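Local atomic coordinates of endo-1,4-beta-xylanase (Pseudoalteromonas haloplanktis, PDB entry 1H12), a protein that hydrolyses internal beta-1,4 linkages of xylan as a cold-adapted family 8 glycoside hydrolase, and probably also cleaves cellulose and related beta-glucans. Residues 9-12 with 16-19; 24-29 with 367-372; 94-99 with 151-156; 120-125 with 173-178; 142-147 with 282-287. One frame throughout, in Å; residues are numbered along the deposited sequence. Where two conformers were deposited one is given.

Contact 1. Residues 9-12 with 16-19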
# COMPACT_ATOMS: atom_id res chain seq x y z
N VAL A 9 -2.42 14.77 -17.07
CA VAL A 9 -2.54 13.51 -17.83
C VAL A 9 -1.61 12.51 -17.17
O VAL A 9 -0.42 12.76 -17.02
CB VAL A 9 -2.12 13.67 -19.31
CG1 VAL A 9 -2.19 12.39 -20.08
CG2 VAL A 9 -3.02 14.71 -20.00
N GLY A 10 -2.17 11.39 -16.79
CA GLY A 10 -1.36 10.37 -16.10
C GLY A 10 -0.46 9.53 -17.01
O GLY A 10 -0.71 9.40 -18.22
N ALA A 11 0.52 8.92 -16.40
CA ALA A 11 1.42 7.99 -17.07
C ALA A 11 0.67 6.80 -17.64
O ALA A 11 1.10 6.25 -18.68
CB ALA A 11 2.47 7.51 -16.07
N TYR A 12 -0.40 6.40 -17.03
CA TYR A 12 -1.20 5.27 -17.59
C TYR A 12 -1.73 5.61 -18.96
O TYR A 12 -1.78 4.72 -19.84
CB TYR A 12 -2.30 4.87 -16.60
CG TYR A 12 -3.05 3.62 -16.88
CD1 TYR A 12 -2.48 2.53 -17.52
CD2 TYR A 12 -4.34 3.51 -16.46
CE1 TYR A 12 -3.23 1.34 -17.71
CE2 TYR A 12 -5.07 2.35 -16.65
CZ TYR A 12 -4.51 1.26 -17.27
OH TYR A 12 -5.29 0.14 -17.46
N THR A 16 4.20 8.00 -20.37
CA THR A 16 5.38 8.70 -19.88
C THR A 16 5.42 8.61 -18.36
O THR A 16 4.57 9.20 -17.72
CB THR A 16 5.27 10.21 -20.24
OG1 THR A 16 5.21 10.35 -21.64
CG2 THR A 16 6.50 11.00 -19.72
N TYR A 17 6.36 7.88 -17.80
CA TYR A 17 6.55 7.76 -16.36
C TYR A 17 7.66 8.71 -15.91
O TYR A 17 8.74 8.78 -16.52
CB TYR A 17 6.93 6.31 -16.00
CG TYR A 17 5.71 5.40 -16.07
CD1 TYR A 17 5.27 4.85 -17.28
CD2 TYR A 17 4.98 5.11 -14.93
CE1 TYR A 17 4.17 4.08 -17.36
CE2 TYR A 17 3.84 4.31 -15.00
CZ TYR A 17 3.43 3.80 -16.21
OH TYR A 17 2.29 3.01 -16.24
N ARG A 18 7.39 9.44 -14.85
CA ARG A 18 8.40 10.25 -14.21
C ARG A 18 9.39 9.36 -13.51
O ARG A 18 9.06 8.27 -13.00
CB ARG A 18 7.79 11.19 -13.19
CG ARG A 18 6.89 12.23 -13.77
CD ARG A 18 6.17 13.08 -12.72
NE ARG A 18 7.12 13.85 -11.92
CZ ARG A 18 6.75 14.66 -10.94
NH1 ARG A 18 5.47 14.73 -10.59
NH2 ARG A 18 7.63 15.38 -10.28
N ASN A 19 10.62 9.85 -13.45
CA ASN A 19 11.69 9.32 -12.62
C ASN A 19 12.07 10.40 -11.65
O ASN A 19 12.89 11.29 -11.94
CB ASN A 19 12.88 8.89 -13.50
CG ASN A 19 13.99 8.22 -12.71
OD1 ASN A 19 14.15 8.42 -11.51
ND2 ASN A 19 14.81 7.40 -13.42

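Contact 2. Residues 24-29 with 367-372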
# COMPACT_ATOMS: atom_id res chain seq x y z
N MET A 24 15.56 14.83 -9.28
CA MET A 24 16.22 15.33 -8.09
C MET A 24 17.74 15.23 -8.22
O MET A 24 18.44 15.48 -7.27
CB MET A 24 15.73 14.56 -6.85
CG MET A 24 14.25 14.78 -6.58
SD MET A 24 13.77 16.52 -6.41
CE MET A 24 14.49 16.93 -5.02
N GLY A 25 18.23 14.84 -9.37
CA GLY A 25 19.68 14.85 -9.64
C GLY A 25 20.46 13.69 -9.12
O GLY A 25 21.71 13.74 -9.03
N LYS A 26 19.76 12.58 -8.78
CA LYS A 26 20.44 11.46 -8.24
C LYS A 26 21.06 10.59 -9.33
O LYS A 26 20.62 10.59 -10.47
CB LYS A 26 19.47 10.60 -7.37
CG LYS A 26 18.88 11.39 -6.27
CD LYS A 26 19.86 12.26 -5.47
CE LYS A 26 19.17 13.03 -4.36
NZ LYS A 26 20.13 14.02 -3.68
N THR A 27 22.06 9.84 -8.95
CA THR A 27 22.72 8.94 -9.88
C THR A 27 22.65 7.49 -9.37
O THR A 27 22.31 7.25 -8.20
CB THR A 27 24.27 9.37 -10.04
OG1 THR A 27 24.86 9.32 -8.73
CG2 THR A 27 24.37 10.74 -10.38
N ASN A 28 23.00 6.57 -10.23
CA ASN A 28 22.97 5.14 -9.88
C ASN A 28 21.60 4.72 -9.34
O ASN A 28 21.52 3.91 -8.38
CB ASN A 28 23.99 4.75 -8.77
N ILE A 29 20.56 5.29 -9.94
CA ILE A 29 19.23 5.07 -9.43
C ILE A 29 18.79 3.62 -9.57
O ILE A 29 18.30 3.00 -8.61
CB ILE A 29 18.26 5.98 -10.18
CG1 ILE A 29 18.58 7.47 -9.91
CG2 ILE A 29 16.83 5.65 -9.83
CD1 ILE A 29 18.00 8.42 -10.88
N GLU A 367 15.60 13.36 2.50
CA GLU A 367 15.47 12.61 3.74
C GLU A 367 15.22 11.14 3.46
O GLU A 367 15.62 10.29 4.28
CB GLU A 367 14.39 13.17 4.63
CG GLU A 367 14.83 14.50 5.21
CD GLU A 367 13.86 15.11 6.15
OE1 GLU A 367 12.98 14.32 6.62
OE2 GLU A 367 14.03 16.36 6.47
N PHE A 368 14.53 10.82 2.39
CA PHE A 368 14.33 9.42 1.98
C PHE A 368 15.57 8.82 1.31
O PHE A 368 15.99 7.74 1.64
CB PHE A 368 13.13 9.32 1.05
CG PHE A 368 13.00 8.02 0.32
CD1 PHE A 368 12.64 6.84 0.97
CD2 PHE A 368 13.26 7.94 -1.01
CE1 PHE A 368 12.55 5.64 0.36
CE2 PHE A 368 13.19 6.71 -1.66
CZ PHE A 368 12.82 5.58 -0.98
N TRP A 369 16.14 9.55 0.37
CA TRP A 369 17.21 9.02 -0.44
C TRP A 369 18.50 8.83 0.36
O TRP A 369 19.33 7.97 -0.01
CB TRP A 369 17.47 9.94 -1.64
CG TRP A 369 18.25 9.32 -2.77
CD1 TRP A 369 19.54 9.54 -3.08
CD2 TRP A 369 17.77 8.36 -3.68
NE1 TRP A 369 19.89 8.78 -4.17
CE2 TRP A 369 18.82 8.03 -4.54
CE3 TRP A 369 16.54 7.70 -3.84
CZ2 TRP A 369 18.68 7.18 -5.59
CZ3 TRP A 369 16.39 6.84 -4.87
CH2 TRP A 369 17.48 6.54 -5.73
N SER A 370 18.66 9.55 1.45
CA SER A 370 19.84 9.40 2.27
C SER A 370 19.76 8.25 3.22
O SER A 370 20.76 7.88 3.83
CB SER A 370 20.08 10.69 3.05
OG SER A 370 19.10 10.85 4.04
N LEU A 371 18.60 7.61 3.35
CA LEU A 371 18.46 6.51 4.29
C LEU A 371 19.20 5.27 3.84
O LEU A 371 19.28 5.00 2.65
CB LEU A 371 16.99 6.08 4.37
CG LEU A 371 16.04 7.15 4.96
CD1 LEU A 371 14.61 6.66 4.73
CD2 LEU A 371 16.32 7.38 6.43
N SER A 372 19.67 4.50 4.82
CA SER A 372 20.00 3.12 4.47
C SER A 372 18.71 2.27 4.51
O SER A 372 17.74 2.55 5.22
CB SER A 372 20.92 2.59 5.60
OG SER A 372 22.16 3.26 5.70

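Contact 3. Residues 94-99 with 151-156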
# COMPACT_ATOMS: atom_id res chain seq x y z
N GLU A 94 10.05 -15.84 -9.98
CA GLU A 94 10.13 -16.89 -8.98
C GLU A 94 9.65 -16.36 -7.63
O GLU A 94 8.92 -17.05 -6.91
CB GLU A 94 11.56 -17.43 -8.84
N GLU A 95 10.15 -15.20 -7.26
CA GLU A 95 9.75 -14.57 -5.99
C GLU A 95 8.25 -14.35 -5.96
O GLU A 95 7.60 -14.63 -4.94
CB GLU A 95 10.53 -13.28 -5.78
CG GLU A 95 12.03 -13.44 -5.52
CD GLU A 95 12.87 -13.61 -6.76
OE1 GLU A 95 12.42 -13.68 -7.91
OE2 GLU A 95 14.09 -13.59 -6.54
N PHE A 96 7.71 -13.80 -7.04
CA PHE A 96 6.27 -13.59 -7.15
C PHE A 96 5.53 -14.89 -6.92
O PHE A 96 4.59 -14.97 -6.11
CB PHE A 96 5.94 -13.01 -8.51
CG PHE A 96 4.49 -12.65 -8.68
CD1 PHE A 96 3.53 -13.62 -8.89
CD2 PHE A 96 4.11 -11.33 -8.65
CE1 PHE A 96 2.20 -13.27 -8.99
CE2 PHE A 96 2.80 -10.97 -8.80
CZ PHE A 96 1.84 -11.94 -8.97
N ASP A 97 5.92 -15.92 -7.65
CA ASP A 97 5.21 -17.18 -7.63
C ASP A 97 5.28 -17.85 -6.26
O ASP A 97 4.33 -18.43 -5.78
CB ASP A 97 5.76 -18.11 -8.69
CG ASP A 97 5.35 -17.75 -10.09
OD1 ASP A 97 4.57 -16.79 -10.27
OD2 ASP A 97 5.82 -18.41 -11.05
N ASN A 98 6.43 -17.74 -5.61
CA ASN A 98 6.59 -18.32 -4.30
C ASN A 98 5.70 -17.66 -3.26
O ASN A 98 5.14 -18.30 -2.37
CB ASN A 98 8.06 -18.33 -3.85
CG ASN A 98 8.94 -19.27 -4.65
OD1 ASN A 98 8.45 -20.21 -5.29
ND2 ASN A 98 10.25 -19.02 -4.58
N LEU A 99 5.58 -16.32 -3.36
CA LEU A 99 4.69 -15.59 -2.47
C LEU A 99 3.23 -15.89 -2.78
O LEU A 99 2.41 -16.05 -1.86
CB LEU A 99 4.94 -14.07 -2.60
CG LEU A 99 6.27 -13.56 -2.05
CD1 LEU A 99 6.37 -12.07 -2.36
CD2 LEU A 99 6.41 -13.79 -0.56
N PHE A 151 -4.22 -6.44 -8.14
CA PHE A 151 -3.35 -5.59 -8.94
C PHE A 151 -2.11 -6.37 -9.41
O PHE A 151 -1.75 -6.37 -10.60
CB PHE A 151 -2.95 -4.36 -8.13
CG PHE A 151 -2.02 -3.45 -8.86
CD1 PHE A 151 -2.45 -2.61 -9.89
CD2 PHE A 151 -0.68 -3.40 -8.52
CE1 PHE A 151 -1.61 -1.81 -10.59
CE2 PHE A 151 0.20 -2.57 -9.18
CZ PHE A 151 -0.26 -1.78 -10.24
N ALA A 152 -1.42 -7.00 -8.47
CA ALA A 152 -0.21 -7.71 -8.80
C ALA A 152 -0.44 -8.86 -9.77
O ALA A 152 0.34 -9.07 -10.71
CB ALA A 152 0.44 -8.19 -7.51
N LEU A 153 -1.52 -9.62 -9.57
CA LEU A 153 -1.87 -10.74 -10.43
C LEU A 153 -2.21 -10.31 -11.86
O LEU A 153 -1.82 -10.97 -12.83
CB LEU A 153 -2.99 -11.55 -9.80
CG LEU A 153 -2.58 -12.36 -8.57
CD1 LEU A 153 -3.82 -12.73 -7.77
CD2 LEU A 153 -1.79 -13.61 -8.93
N LEU A 154 -2.94 -9.20 -12.00
CA LEU A 154 -3.23 -8.71 -13.34
C LEU A 154 -1.97 -8.33 -14.06
O LEU A 154 -1.82 -8.59 -15.27
CB LEU A 154 -4.17 -7.50 -13.28
CG LEU A 154 -5.64 -7.79 -12.98
CD1 LEU A 154 -6.35 -6.49 -12.74
CD2 LEU A 154 -6.30 -8.60 -14.10
N ASN A 155 -1.02 -7.70 -13.36
CA ASN A 155 0.25 -7.35 -13.97
C ASN A 155 1.08 -8.58 -14.32
O ASN A 155 1.72 -8.61 -15.36
CB ASN A 155 1.01 -6.40 -13.06
CG ASN A 155 0.52 -4.96 -13.15
OD1 ASN A 155 -0.28 -4.53 -12.19
ND2 ASN A 155 0.87 -4.27 -14.12
N ALA A 156 1.06 -9.60 -13.45
CA ALA A 156 1.79 -10.85 -13.73
C ALA A 156 1.23 -11.50 -14.99
O ALA A 156 2.02 -11.95 -15.85
CB ALA A 156 1.66 -11.76 -12.53

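Contact 4. Residues 120-125 with 173-178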
# COMPACT_ATOMS: atom_id res chain seq x y z
N GLY A 120 -13.41 -17.04 0.68
CA GLY A 120 -12.49 -16.55 -0.31
C GLY A 120 -11.72 -15.30 0.01
O GLY A 120 -10.94 -14.86 -0.81
N VAL A 121 -11.95 -14.69 1.18
CA VAL A 121 -11.11 -13.56 1.60
C VAL A 121 -9.83 -14.10 2.25
O VAL A 121 -9.76 -15.28 2.59
CB VAL A 121 -11.84 -12.55 2.50
CG1 VAL A 121 -13.23 -12.21 1.91
CG2 VAL A 121 -11.97 -12.98 3.94
N TYR A 122 -8.86 -13.23 2.42
CA TYR A 122 -7.53 -13.64 2.85
C TYR A 122 -7.29 -13.23 4.29
O TYR A 122 -7.33 -12.04 4.65
CB TYR A 122 -6.48 -13.06 1.86
CG TYR A 122 -6.47 -13.81 0.54
CD1 TYR A 122 -7.55 -13.82 -0.30
CD2 TYR A 122 -5.39 -14.61 0.22
CE1 TYR A 122 -7.57 -14.63 -1.43
CE2 TYR A 122 -5.38 -15.39 -0.91
CZ TYR A 122 -6.49 -15.44 -1.73
OH TYR A 122 -6.49 -16.30 -2.79
N ALA A 123 -7.07 -14.23 5.12
CA ALA A 123 -6.86 -14.04 6.57
C ALA A 123 -5.66 -13.14 6.81
O ALA A 123 -4.56 -13.42 6.35
CB ALA A 123 -6.60 -15.40 7.17
N TRP A 124 -5.88 -12.06 7.55
CA TRP A 124 -4.88 -11.02 7.63
C TRP A 124 -3.66 -11.38 8.44
O TRP A 124 -2.61 -10.80 8.23
CB TRP A 124 -5.45 -9.68 8.07
CG TRP A 124 -5.58 -9.49 9.54
CD1 TRP A 124 -6.61 -9.85 10.35
CD2 TRP A 124 -4.63 -8.82 10.40
NE1 TRP A 124 -6.37 -9.42 11.63
CE2 TRP A 124 -5.16 -8.77 11.67
CE3 TRP A 124 -3.40 -8.22 10.18
CZ2 TRP A 124 -4.51 -8.13 12.74
CZ3 TRP A 124 -2.75 -7.62 11.19
CH2 TRP A 124 -3.31 -7.56 12.48
N LYS A 125 -3.83 -12.30 9.40
CA LYS A 125 -2.75 -12.64 10.32
C LYS A 125 -2.60 -14.14 10.49
O LYS A 125 -3.53 -14.81 10.99
CB LYS A 125 -2.96 -12.00 11.68
CG LYS A 125 -1.78 -12.13 12.60
CD LYS A 125 -2.04 -11.65 14.04
CE LYS A 125 -2.02 -10.22 14.11
NZ LYS A 125 -2.16 -9.91 15.68
N ILE A 173 -9.09 -12.25 -11.57
CA ILE A 173 -10.51 -12.03 -11.72
C ILE A 173 -11.26 -12.60 -10.52
O ILE A 173 -12.21 -12.00 -10.04
CB ILE A 173 -11.06 -12.55 -13.06
CG1 ILE A 173 -10.33 -11.83 -14.22
CG2 ILE A 173 -12.55 -12.47 -13.13
CD1 ILE A 173 -10.41 -10.42 -14.22
N THR A 174 -10.83 -13.77 -10.02
CA THR A 174 -11.40 -14.32 -8.82
C THR A 174 -11.23 -13.34 -7.66
O THR A 174 -12.17 -13.11 -6.88
CB THR A 174 -10.74 -15.66 -8.51
OG1 THR A 174 -11.05 -16.57 -9.58
CG2 THR A 174 -11.23 -16.25 -7.20
N MET A 175 -10.04 -12.78 -7.52
CA MET A 175 -9.77 -11.81 -6.47
C MET A 175 -10.65 -10.57 -6.60
O MET A 175 -11.21 -10.09 -5.61
CB MET A 175 -8.29 -11.42 -6.49
CG MET A 175 -7.83 -10.65 -5.28
SD MET A 175 -7.79 -11.60 -3.73
CE MET A 175 -6.54 -12.82 -4.17
N LEU A 176 -10.81 -10.03 -7.81
CA LEU A 176 -11.69 -8.87 -8.02
C LEU A 176 -13.13 -9.20 -7.63
O LEU A 176 -13.82 -8.38 -7.02
CB LEU A 176 -11.63 -8.40 -9.47
CG LEU A 176 -10.33 -7.77 -9.91
CD1 LEU A 176 -10.46 -7.37 -11.40
CD2 LEU A 176 -9.99 -6.53 -9.10
N ASN A 177 -13.57 -10.41 -8.01
CA ASN A 177 -14.96 -10.76 -7.62
C ASN A 177 -15.11 -10.87 -6.12
O ASN A 177 -16.12 -10.46 -5.57
CB ASN A 177 -15.31 -12.09 -8.30
CG ASN A 177 -15.60 -11.91 -9.78
OD1 ASN A 177 -15.74 -10.84 -10.27
ND2 ASN A 177 -15.57 -13.02 -10.49
N THR A 178 -14.07 -11.41 -5.44
CA THR A 178 -14.08 -11.43 -4.00
C THR A 178 -14.16 -10.03 -3.40
O THR A 178 -14.90 -9.78 -2.45
CB THR A 178 -12.88 -12.22 -3.48
OG1 THR A 178 -13.08 -13.60 -3.84
CG2 THR A 178 -12.69 -12.08 -1.98
O HOH W 1 -11.05 -15.40 -3.46

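Contact 5. Residues 142-147 with 282-287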
# COMPACT_ATOMS: atom_id res chain seq x y z
N ALA A 142 -7.68 -7.90 5.72
CA ALA A 142 -7.20 -6.52 5.67
C ALA A 142 -7.37 -6.14 4.19
O ALA A 142 -6.48 -6.46 3.39
CB ALA A 142 -5.78 -6.38 6.11
N PRO A 143 -8.51 -5.55 3.81
CA PRO A 143 -8.89 -5.53 2.38
C PRO A 143 -7.96 -4.89 1.39
O PRO A 143 -8.07 -5.21 0.21
CB PRO A 143 -10.25 -4.88 2.41
CG PRO A 143 -10.86 -5.37 3.72
CD PRO A 143 -9.69 -5.30 4.68
N ASP A 144 -7.05 -3.98 1.79
CA ASP A 144 -6.06 -3.55 0.83
C ASP A 144 -5.08 -4.64 0.41
O ASP A 144 -4.47 -4.52 -0.65
CB ASP A 144 -5.35 -2.27 1.24
CG ASP A 144 -4.48 -2.36 2.48
OD1 ASP A 144 -4.79 -3.24 3.35
OD2 ASP A 144 -3.53 -1.57 2.59
N GLY A 145 -4.94 -5.70 1.20
CA GLY A 145 -4.18 -6.86 0.75
C GLY A 145 -4.81 -7.47 -0.51
O GLY A 145 -4.13 -7.64 -1.51
N GLU A 146 -6.11 -7.77 -0.47
CA GLU A 146 -6.78 -8.28 -1.65
C GLU A 146 -6.67 -7.29 -2.81
O GLU A 146 -6.48 -7.73 -3.96
CB GLU A 146 -8.27 -8.56 -1.35
CG GLU A 146 -8.54 -9.79 -0.51
CD GLU A 146 -8.43 -9.68 1.01
OE1 GLU A 146 -7.80 -8.71 1.50
OE2 GLU A 146 -8.99 -10.57 1.67
N GLU A 147 -6.77 -5.99 -2.56
CA GLU A 147 -6.60 -5.02 -3.62
C GLU A 147 -5.24 -5.16 -4.31
O GLU A 147 -5.15 -5.18 -5.55
CB GLU A 147 -6.78 -3.58 -3.11
CG GLU A 147 -8.17 -3.29 -2.61
CD GLU A 147 -8.38 -1.86 -2.22
OE1 GLU A 147 -7.48 -1.36 -1.42
OE2 GLU A 147 -9.32 -1.20 -2.64
N ALA A 282 -2.47 5.44 8.05
CA ALA A 282 -2.63 6.77 7.48
C ALA A 282 -1.41 7.25 6.76
O ALA A 282 -1.53 8.06 5.83
CB ALA A 282 -3.09 7.74 8.53
N TRP A 283 -0.22 6.80 7.14
CA TRP A 283 1.00 7.16 6.43
C TRP A 283 0.84 6.98 4.93
O TRP A 283 1.43 7.73 4.15
CB TRP A 283 2.20 6.30 6.81
CG TRP A 283 2.74 6.39 8.21
CD1 TRP A 283 2.35 7.20 9.25
CD2 TRP A 283 3.80 5.58 8.71
NE1 TRP A 283 3.12 6.92 10.34
CE2 TRP A 283 4.00 5.93 10.03
CE3 TRP A 283 4.61 4.59 8.14
CZ2 TRP A 283 4.96 5.29 10.79
CZ3 TRP A 283 5.56 3.99 8.87
CH2 TRP A 283 5.72 4.31 10.19
N ARG A 284 0.14 5.91 4.54
CA ARG A 284 0.09 5.54 3.13
C ARG A 284 -0.84 6.41 2.31
O ARG A 284 -0.79 6.33 1.09
CB ARG A 284 -0.34 4.05 3.00
CG ARG A 284 0.61 3.09 3.68
CD ARG A 284 0.37 1.65 3.28
NE ARG A 284 -0.93 1.07 3.59
CZ ARG A 284 -1.26 0.51 4.74
NH1 ARG A 284 -0.48 0.61 5.78
NH2 ARG A 284 -2.34 -0.19 4.84
N VAL A 285 -1.69 7.19 2.94
CA VAL A 285 -2.67 7.96 2.19
C VAL A 285 -2.01 8.90 1.20
O VAL A 285 -2.34 8.87 0.01
CB VAL A 285 -3.66 8.68 3.09
CG1 VAL A 285 -4.63 9.50 2.27
CG2 VAL A 285 -4.42 7.71 3.99
N ILE A 286 -1.09 9.77 1.65
CA ILE A 286 -0.51 10.69 0.68
C ILE A 286 0.43 9.98 -0.32
O ILE A 286 0.61 10.46 -1.43
CB ILE A 286 0.09 11.95 1.28
CG1 ILE A 286 1.33 11.68 2.17
CG2 ILE A 286 -1.00 12.75 1.99
CD1 ILE A 286 2.04 12.97 2.60
N MET A 287 0.96 8.82 0.06
CA MET A 287 1.65 7.97 -0.91
C MET A 287 0.68 7.58 -2.04
O MET A 287 1.04 7.67 -3.22
CB MET A 287 2.18 6.72 -0.21
CG MET A 287 2.94 5.78 -1.04
SD MET A 287 3.41 4.33 -0.12
CE MET A 287 2.13 3.47 0.28
O HOH W 2 -2.72 0.67 1.31

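Contact 1. Residues 9-12 with 16-19
The methyl group of A11 sits squarely over one face of the Y17 ring, a CH-pi contact with CB 3.6 Å from the ring centroid and only 10° off the ring normal. All six ring carbons therefore lie at similar distances from the methyl, the nearest being CE2. Y17 CG is anti to the carbonyl carbon (chi1 -76°), which turns the ring back from its own backbone and lays it over the helix start. A second, tighter packing contact is made by the same methyl: A11 CB lies 3.2 Å from the carbonyl O of T16, which it meets at about a right angle to the direction of the ring. A very short helix, 11-14, with G10 at its N-cap, is followed here by a linker that passes A11 at T16 and Y17 and then leads away to the N-cap N19, which opens helix 20-23 by bonding the backbone N of Q22 through OD1. Polar ties run outward to other parts of the chain. Y17 OH is hydrogen-bonded to the backbone N of F399 in the C-terminal tail, and Y12 OH to N401 and N214. H294, on helix 283-296, meets A11 by a backbone hydrogen bond and receives the backbone N-H of R18 at NE2.

Contact 2. Residues 24-29 with 367-372
K26 lays its aliphatic chain across one face of the W369 indole, the two side chains sliding past each other in opposite directions. CG makes the CH-pi contact, 3.7 Å from the centroid of the five-membered ring and 18° off its normal. The other methylenes share the cover: CB lies nearer the NE1 side, while CD and CE run on over CD1. A bend at chi2 (-47°) keeps the chain low over the ring and carries NZ past it to N366 OD1, its hydrogen-bond partner on helix 358-369. At the far end of the indole, I29 CG2 touches CH2 obliquely at 4.2 Å. W369 also makes a cation-pi contact with K32 and packs on A21 and M390. A serine in place of W369 lacks the flat platform, and the K26 methylenes would probably lose their cover, with a gap opened beside I29. The loop bearing K26 follows helix 20-23, which closes in a Schellman motif with G25 (phi 82°) as its C-prime residue. The contact thus joins a Schellman-terminated N-terminal helix to the end of helix 358-369, on the outside of the (alpha/alpha)6 barrel characteristic of family 8.

Contact 3. Residues 94-99 with 151-156
F96 reaches alone from helix 93-107 into the surface of helix 143-160, where A152, L153 and A156 receive the far end of its ring. The tight part lies round CZ. A156 CB comes over a face of the ring, 3.6 Å from F96 CZ and 4.0 Å from the ring centroid, a CH-pi contact 29° off the normal. One turn earlier, A152 meets CE2 with its carbonyl O at 3.6 Å and with its CB at 3.9 Å. That oxygen is already used inside the helix, accepting the backbone N-H of A156, so the ring merely packs beside a satisfied peptide. L153 closes the rim: its CD2 lies in the ring plane at the edge, 4.0 Å from F96 CZ, and the two side chains cross at about a right angle. Two alanines four residues apart make a shallow, smooth face for the phenyl group. With CG anti to the backbone N (chi1 -176°), the ring stands well out from its own helix and spans much of the separation. Away from the ring the contact is loose. The axes of the two short helical segments approach no closer than 12.0 Å, with 134° between their directions, an oblique packing, while E95 and N98 lie on the partly exposed side of helix 93-107. Within the (alpha/alpha)6 barrel of family 8, two further rings border F96: W160, later on helix 143-160, meets it edge-to-face, and Y168 at the start of helix 168-182 stands nearly perpendicular; M84 of helix 77-89 packs on it as well.

Contact 4. Residues 120-125 with 173-178
Y122 and M175 meet at a slant, the methionine's thioether end lying beside the phenol ring in a Met-aromatic contact. M175 SD is 4.5 Å from the ring centroid and 41° off the normal, neither above the face nor at the edge. The methyl group makes the closest touch, CE to Y122 CE1 at 3.4 Å, and it also follows the ring round to CZ and OH. The methionine leaves its helix with CG anti to the backbone N, then bends at chi2 and again at chi3 (63°), which curls the methyl back against the tyrosine. F149 and W100 also border this pair, packing on both the tyrosine and the methionine. An alanine in place of Y122 would probably open a gap beside the thioether and leave the M175 methyl free to turn. The elements joined are helix 168-182 of the (alpha/alpha)6 barrel and the approach to strand 123-128 of the antiparallel sheet, a strand that turns a corner at W124. One turn along the helix, T178 points its CB toward the start of the loop and presents two different branches. Its CG2 takes the apolar role, 3.9 Å from V121 CG1 and 3.5 Å from the carbonyl O of G120. G120 itself has positive phi (74°), and a CB there would stand close to T178 OG1. The hydroxyl branch turns instead to a water that bridges the segments; the water donates to G120 O at 2.7 Å and is hydrogen-bonded to T178 OG1 at 2.7 Å.

Contact 5. Residues 142-147 with 282-287
Near the centre of the (alpha/alpha)6 barrel, the first turns of helices 143-160 and 283-296 face each other through a buried salt bridge between D144 and R284. In family 8 enzymes this fold carries the substrate cleft across the N-terminal ends of its inner helices, and the pair is consistent with a place in the floor of that cleft; a bound xylose lies about 13 Å from the R284 side chain. The helices themselves stay well apart, and the two side chains come from opposite directions to close the distance. R284 bends at chi3 (-62°), presenting the guanidinium nearly parallel to the carboxylate, with 15° between the planes. R284 NH2 donates to D144 OD2 at 2.9 Å, with an N-H...O angle of 145°. The hydrogen bond reaches OD2 on its syn side but somewhat out of the carboxylate plane, and is tilted from the guanidinium plane too. NH2 also makes a salt bridge to E78 OE2, which itself lies close to D144 OD1, so one nitrogen holds two neighbouring carboxylates. NH1 turns to another partner, the hydroxyl of Y381, and W82 of helix 77-89 packs on both D144 and R284. With several groups gripping it, the guanidinium has little freedom to rotate. The second link across the pair is made by a water in the guanidinium plane: it accepts from R284 NE at 2.9 Å and donates to D144 OD2 at 2.7 Å, giving that oxygen two donors.

Contact 5 lies deepest, its centre about 4 Å from the centre of the chain, and is wholly polar, a buried salt bridge with a bridging water. Contacts 3 and 4 are buried too but mainly apolar, built on a phenyl ring against alanines and a thioether against a phenol. Contacts 3 and 5 share helix 143-160, and contact 4 touches contact 5 where Y122 N probably hydrogen-bonds E146 OE2. Contacts 1 and 2 lie farther out, partly buried, and fasten the N-terminal residues by CH-pi packing, of a methyl and of a lysine chain respectively; they meet where N19 packs on I29. Contact 1 is local in sequence, whereas contact 2 joins distant parts of the chain.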